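Local coordinates for hypothetical protein MTH1491 (PDB 1L1S), which is of unknown function but belongs to the DsrE/DsrF-like family, some relatives of which take part in sulfur transfer and oxidation, at residues S16-L21 with S53-D58; R36-A41 with V97-R102. All coordinates share one frame; numbering follows the deposited sequence.

Contact 1 (S16-L21 with S53-D58); sequences SRVLLL and SEYSGD
Val-18 lays one methyl squarely on the ring of Tyr-55. Its CG1 stands 3.4 Å from the centroid of the Tyr-55 ring and only 11° off the ring normal, a CH-pi contact over the face. CG1 lies 3.4 Å from CE2 of Tyr-55, and the six ring carbons are at similar distances from it, so the methyl is centred instead of leaning on one bond. In Val-18 this branch runs anti to the backbone N (chi1 179°), while CG2 takes the place beside that N and passes 4.0 Å from OH of Tyr-55. The two side chains approach from opposite directions. With CG of Tyr-55 anti to its own carbonyl carbon (chi1 -50°), the ring is carried off the loop toward helix 15-31. Leu-19 adds a looser touch, CD2 reaching CE2 of Tyr-55 near the ring plane at 4.2 Å. Over the opposite face lies the CG methylene of the preceding Glu-54, so that aliphatic groups sandwich the ring.

Tyr-55 is the N-cap residue of helix 56-64, and through it the turn leading into that helix packs on the N-terminal half of helix 15-31 in the DsrE/DsrF-like alpha/beta fold. An ST turn ties its N to OG of Ser-53 at 3.1 Å, and the carbonyl O of Ser-53 receives both N and OG of Ser-56. Across the two segments cohesion is apolar and dispersive, whereas the hydrogen bonds of Ser-53 shape the turn that presents the ring, and the Asp-58 to Arg-26 salt bridge ties the two helices together alongside.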
loop_
_atom_site.group_PDB
_atom_site.type_symbol
_atom_site.label_atom_id
_atom_site.label_comp_id
_atom_site.label_asym_id
_atom_site.label_seq_id
_atom_site.Cartn_x
_atom_site.Cartn_y
_atom_site.Cartn_z
ATOM N N SER A 16 -8.120 5.811 -13.521
ATOM C CA SER A 16 -6.663 5.888 -13.395
ATOM C C SER A 16 -6.047 4.788 -12.520
ATOM O O SER A 16 -5.019 4.229 -12.864
ATOM C CB SER A 16 -6.257 7.271 -12.889
ATOM O OG SER A 16 -7.136 7.703 -11.865
ATOM N N ARG A 17 -6.675 4.457 -11.399
ATOM C CA ARG A 17 -6.129 3.409 -10.539
ATOM C C ARG A 17 -6.198 2.037 -11.221
ATOM O O ARG A 17 -5.265 1.242 -11.157
ATOM C CB ARG A 17 -6.900 3.364 -9.218
ATOM C CG ARG A 17 -6.287 2.457 -8.162
ATOM C CD ARG A 17 -5.737 3.256 -6.988
ATOM N NE ARG A 17 -4.469 3.925 -7.287
ATOM C CZ ARG A 17 -4.189 5.180 -6.944
ATOM N NH1 ARG A 17 -5.089 5.914 -6.296
ATOM N NH2 ARG A 17 -2.998 5.702 -7.236
ATOM N N VAL A 18 -7.316 1.765 -11.883
ATOM C CA VAL A 18 -7.494 0.491 -12.557
ATOM C C VAL A 18 -6.481 0.337 -13.690
ATOM O O VAL A 18 -5.835 -0.689 -13.817
ATOM C CB VAL A 18 -8.946 0.349 -13.097
ATOM C CG1 VAL A 18 -9.116 -0.980 -13.816
ATOM C CG2 VAL A 18 -9.930 0.462 -11.945
ATOM N N LEU A 19 -6.331 1.363 -14.509
ATOM C CA LEU A 19 -5.375 1.284 -15.607
ATOM C C LEU A 19 -3.947 1.173 -15.072
ATOM O O LEU A 19 -3.081 0.558 -15.704
ATOM C CB LEU A 19 -5.525 2.505 -16.524
ATOM C CG LEU A 19 -6.861 2.557 -17.298
ATOM C CD1 LEU A 19 -6.951 3.841 -18.150
ATOM C CD2 LEU A 19 -6.979 1.315 -18.193
ATOM N N LEU A 20 -3.693 1.761 -13.906
ATOM C CA LEU A 20 -2.354 1.669 -13.332
ATOM C C LEU A 20 -2.066 0.212 -12.931
ATOM O O LEU A 20 -0.981 -0.307 -13.191
ATOM C CB LEU A 20 -2.215 2.601 -12.124
ATOM C CG LEU A 20 -0.766 2.765 -11.654
ATOM C CD1 LEU A 20 0.094 3.166 -12.844
ATOM C CD2 LEU A 20 -0.677 3.818 -10.550
ATOM N N LEU A 21 -3.036 -0.446 -12.300
ATOM C CA LEU A 21 -2.878 -1.848 -11.907
ATOM C C LEU A 21 -2.601 -2.701 -13.147
ATOM O O LEU A 21 -1.660 -3.496 -13.178
ATOM C CB LEU A 21 -4.152 -2.357 -11.239
ATOM C CG LEU A 21 -4.362 -3.881 -11.136
ATOM C CD1 LEU A 21 -3.472 -4.446 -10.063
ATOM C CD2 LEU A 21 -5.820 -4.191 -10.793
ATOM N N SER A 53 -18.124 -5.203 -17.055
ATOM C CA SER A 53 -17.112 -4.186 -16.842
ATOM C C SER A 53 -16.409 -3.773 -18.120
ATOM O O SER A 53 -16.157 -4.590 -18.998
ATOM C CB SER A 53 -16.077 -4.687 -15.833
ATOM O OG SER A 53 -15.006 -3.773 -15.706
ATOM N N GLU A 54 -16.097 -2.487 -18.209
ATOM C CA GLU A 54 -15.390 -1.918 -19.351
ATOM C C GLU A 54 -13.964 -2.470 -19.422
ATOM O O GLU A 54 -13.273 -2.304 -20.423
ATOM C CB GLU A 54 -15.325 -0.409 -19.191
ATOM C CG GLU A 54 -14.656 -0.007 -17.887
ATOM C CD GLU A 54 -14.860 1.454 -17.541
ATOM O OE1 GLU A 54 -14.254 2.320 -18.216
ATOM O OE2 GLU A 54 -15.636 1.735 -16.596
ATOM N N TYR A 55 -13.523 -3.127 -18.354
ATOM C CA TYR A 55 -12.173 -3.680 -18.312
ATOM C C TYR A 55 -12.151 -5.185 -18.565
ATOM O O TYR A 55 -11.101 -5.827 -18.440
ATOM C CB TYR A 55 -11.537 -3.401 -16.946
ATOM C CG TYR A 55 -11.612 -1.961 -16.484
ATOM C CD1 TYR A 55 -12.562 -1.558 -15.536
ATOM C CD2 TYR A 55 -10.717 -1.008 -16.970
ATOM C CE1 TYR A 55 -12.612 -0.238 -15.080
ATOM C CE2 TYR A 55 -10.752 0.317 -16.525
ATOM C CZ TYR A 55 -11.696 0.698 -15.582
ATOM O OH TYR A 55 -11.720 2.001 -15.132
ATOM N N SER A 56 -13.310 -5.747 -18.908
ATOM C CA SER A 56 -13.427 -7.181 -19.155
ATOM C C SER A 56 -12.420 -7.707 -20.172
ATOM O O SER A 56 -11.859 -8.780 -19.988
ATOM C CB SER A 56 -14.856 -7.534 -19.590
ATOM O OG SER A 56 -15.335 -6.618 -20.559
ATOM N N GLY A 57 -12.185 -6.951 -21.238
ATOM C CA GLY A 57 -11.215 -7.383 -22.227
ATOM C C GLY A 57 -9.844 -7.530 -21.582
ATOM O O GLY A 57 -9.159 -8.544 -21.761
ATOM N N ASP A 58 -9.443 -6.515 -20.814
ATOM C CA ASP A 58 -8.152 -6.547 -20.142
ATOM C C ASP A 58 -8.101 -7.695 -19.142
ATOM O O ASP A 58 -7.117 -8.441 -19.088
ATOM C CB ASP A 58 -7.879 -5.213 -19.433
ATOM C CG ASP A 58 -7.512 -4.102 -20.404
ATOM O OD1 ASP A 58 -6.681 -4.347 -21.301
ATOM O OD2 ASP A 58 -8.040 -2.979 -20.268
#

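Contact 2 (R36-A41 with V97-R102); sequences RIEVVA and VGHIVR
His-99 reaches from helix 96-105 to Glu-38 on strand 35-41, its NE2 donating to OE1 of Glu-38 at 2.8 Å in a slightly bent bond. OE1 is met on its syn side but from 30° out of the carboxylate plane, while the acceptor stays close to the imidazole plane. With CG anti to the backbone N (chi1 -173°), the histidine turns its NE2/CD2 edge to the strand. That edge also meets Val-40, whose CG2 sits in the ring plane 3.8 Å from CD2 of His-99. The same CG2 is 3.9 Å from CG1 of Ile-100, so one valine methyl fits between two neighbouring helix residues.

Farther out, OE2 of Glu-38 makes salt bridges with Arg-103 and Arg-68, which hold the carboxylate in place for the histidine and would probably favour its ionised form. An alanine in place of His-99 is likely to leave OE1 of Glu-38 without this donor and to open a gap beside the Val-40 methyl. Ile-100 also packs on His-9 of strand 4-10 and on Ile-111 of the third subunit, so the helix is held between the sheet and another chain. A helix running roughly antiparallel, at 147°, over a strand of a parallel sheet, with the axes of the two short segments 9.1 Å apart at closest, is the layering of an alpha/beta sandwich, here in the DsrE/DsrF-like fold.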
loop_
_atom_site.group_PDB
_atom_site.type_symbol
_atom_site.label_atom_id
_atom_site.label_comp_id
_atom_site.label_asym_id
_atom_site.label_seq_id
_atom_site.Cartn_x
_atom_site.Cartn_y
_atom_site.Cartn_z
ATOM N N ARG A 36 4.717 -15.293 -10.783
ATOM C CA ARG A 36 3.364 -15.752 -10.580
ATOM C C ARG A 36 2.614 -14.535 -10.019
ATOM O O ARG A 36 3.050 -13.916 -9.043
ATOM C CB ARG A 36 3.380 -16.914 -9.593
ATOM C CG ARG A 36 2.047 -17.563 -9.373
ATOM C CD ARG A 36 2.221 -18.841 -8.590
ATOM N NE ARG A 36 0.922 -19.410 -8.247
ATOM C CZ ARG A 36 0.735 -20.312 -7.296
ATOM N NH1 ARG A 36 1.769 -20.758 -6.589
ATOM N NH2 ARG A 36 -0.492 -20.743 -7.033
ATOM N N ILE A 37 1.500 -14.181 -10.651
ATOM C CA ILE A 37 0.736 -13.019 -10.219
ATOM C C ILE A 37 -0.735 -13.254 -9.871
ATOM O O ILE A 37 -1.455 -13.923 -10.612
ATOM C CB ILE A 37 0.716 -11.928 -11.302
ATOM C CG1 ILE A 37 2.132 -11.602 -11.787
ATOM C CG2 ILE A 37 0.038 -10.676 -10.750
ATOM C CD1 ILE A 37 2.152 -10.495 -12.863
ATOM N N GLU A 38 -1.174 -12.650 -8.765
ATOM C CA GLU A 38 -2.569 -12.703 -8.350
ATOM C C GLU A 38 -3.042 -11.289 -8.083
ATOM O O GLU A 38 -2.301 -10.470 -7.544
ATOM C CB GLU A 38 -2.761 -13.538 -7.087
ATOM C CG GLU A 38 -2.436 -15.013 -7.274
ATOM C CD GLU A 38 -2.917 -15.863 -6.111
ATOM O OE1 GLU A 38 -3.018 -15.324 -4.982
ATOM O OE2 GLU A 38 -3.183 -17.068 -6.329
ATOM N N VAL A 39 -4.276 -11.001 -8.476
ATOM C CA VAL A 39 -4.861 -9.687 -8.270
ATOM C C VAL A 39 -6.101 -9.837 -7.385
ATOM O O VAL A 39 -7.100 -10.452 -7.784
ATOM C CB VAL A 39 -5.273 -9.037 -9.603
ATOM C CG1 VAL A 39 -5.898 -7.695 -9.348
ATOM C CG2 VAL A 39 -4.067 -8.874 -10.508
ATOM N N VAL A 40 -6.017 -9.273 -6.183
ATOM C CA VAL A 40 -7.101 -9.326 -5.225
ATOM C C VAL A 40 -7.840 -7.997 -5.210
ATOM O O VAL A 40 -7.274 -6.951 -4.870
ATOM C CB VAL A 40 -6.582 -9.612 -3.799
ATOM C CG1 VAL A 40 -7.758 -9.631 -2.809
ATOM C CG2 VAL A 40 -5.839 -10.934 -3.770
ATOM N N ALA A 41 -9.116 -8.054 -5.567
ATOM C CA ALA A 41 -9.947 -6.872 -5.623
ATOM C C ALA A 41 -11.120 -7.007 -4.671
ATOM O O ALA A 41 -11.812 -8.031 -4.678
ATOM C CB ALA A 41 -10.461 -6.678 -7.038
ATOM N N VAL A 97 -8.804 -9.517 2.075
ATOM C CA VAL A 97 -7.693 -9.230 2.974
ATOM C C VAL A 97 -7.076 -10.502 3.545
ATOM O O VAL A 97 -5.861 -10.597 3.674
ATOM C CB VAL A 97 -8.113 -8.294 4.136
ATOM C CG1 VAL A 97 -8.203 -6.870 3.636
ATOM C CG2 VAL A 97 -9.456 -8.722 4.707
ATOM N N GLY A 98 -7.914 -11.479 3.883
ATOM C CA GLY A 98 -7.402 -12.732 4.409
ATOM C C GLY A 98 -6.495 -13.414 3.390
ATOM O O GLY A 98 -5.411 -13.869 3.728
ATOM N N HIS A 99 -6.933 -13.481 2.137
ATOM C CA HIS A 99 -6.126 -14.115 1.101
ATOM C C HIS A 99 -4.786 -13.379 0.982
ATOM O O HIS A 99 -3.738 -14.009 0.875
ATOM C CB HIS A 99 -6.848 -14.104 -0.249
ATOM C CG HIS A 99 -6.129 -14.880 -1.312
ATOM N ND1 HIS A 99 -5.945 -16.245 -1.238
ATOM C CD2 HIS A 99 -5.503 -14.478 -2.445
ATOM C CE1 HIS A 99 -5.236 -16.650 -2.278
ATOM N NE2 HIS A 99 -4.955 -15.597 -3.026
ATOM N N ILE A 100 -4.826 -12.048 1.012
ATOM C CA ILE A 100 -3.606 -11.249 0.928
ATOM C C ILE A 100 -2.672 -11.565 2.104
ATOM O O ILE A 100 -1.467 -11.747 1.918
ATOM C CB ILE A 100 -3.923 -9.738 0.922
ATOM C CG1 ILE A 100 -4.663 -9.360 -0.366
ATOM C CG2 ILE A 100 -2.634 -8.924 1.013
ATOM C CD1 ILE A 100 -5.104 -7.871 -0.415
ATOM N N VAL A 101 -3.228 -11.664 3.306
ATOM C CA VAL A 101 -2.410 -11.966 4.470
ATOM C C VAL A 101 -1.820 -13.367 4.375
ATOM O O VAL A 101 -0.650 -13.578 4.699
ATOM C CB VAL A 101 -3.211 -11.809 5.793
ATOM C CG1 VAL A 101 -2.423 -12.399 6.965
ATOM C CG2 VAL A 101 -3.487 -10.324 6.055
ATOM N N ARG A 102 -2.615 -14.326 3.917
ATOM C CA ARG A 102 -2.111 -15.692 3.777
ATOM C C ARG A 102 -0.966 -15.705 2.762
ATOM O O ARG A 102 0.072 -16.308 2.981
ATOM C CB ARG A 102 -3.214 -16.634 3.285
ATOM C CG ARG A 102 -4.352 -16.849 4.272
ATOM C CD ARG A 102 -5.179 -18.063 3.877
ATOM N NE ARG A 102 -6.172 -18.384 4.898
ATOM C CZ ARG A 102 -7.370 -17.813 4.990
ATOM N NH1 ARG A 102 -7.739 -16.890 4.114
ATOM N NH2 ARG A 102 -8.193 -18.161 5.967
#

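In the fold
Contact 1 and contact 2 lie on opposite sides of the chain's centre, about 18 Å apart between their centres. They hold different elements: contact 1 joins helix 15-31 to the turn that leads into helix 56-64, whereas contact 2 joins the central strand of the parallel sheet to a helix. Helix 15-31 nevertheless links them, since CD2 of Leu-21 packs 3.8 Å from CG1 of Val-39, on the face of strand 35-41 turned away from contact 2. Both are mainly buried, although Leu-19 of contact 1 is exposed. Their chemistry differs even so: contact 1 is apolar between its segments, while contact 2 sets a charged network beside aliphatic packing.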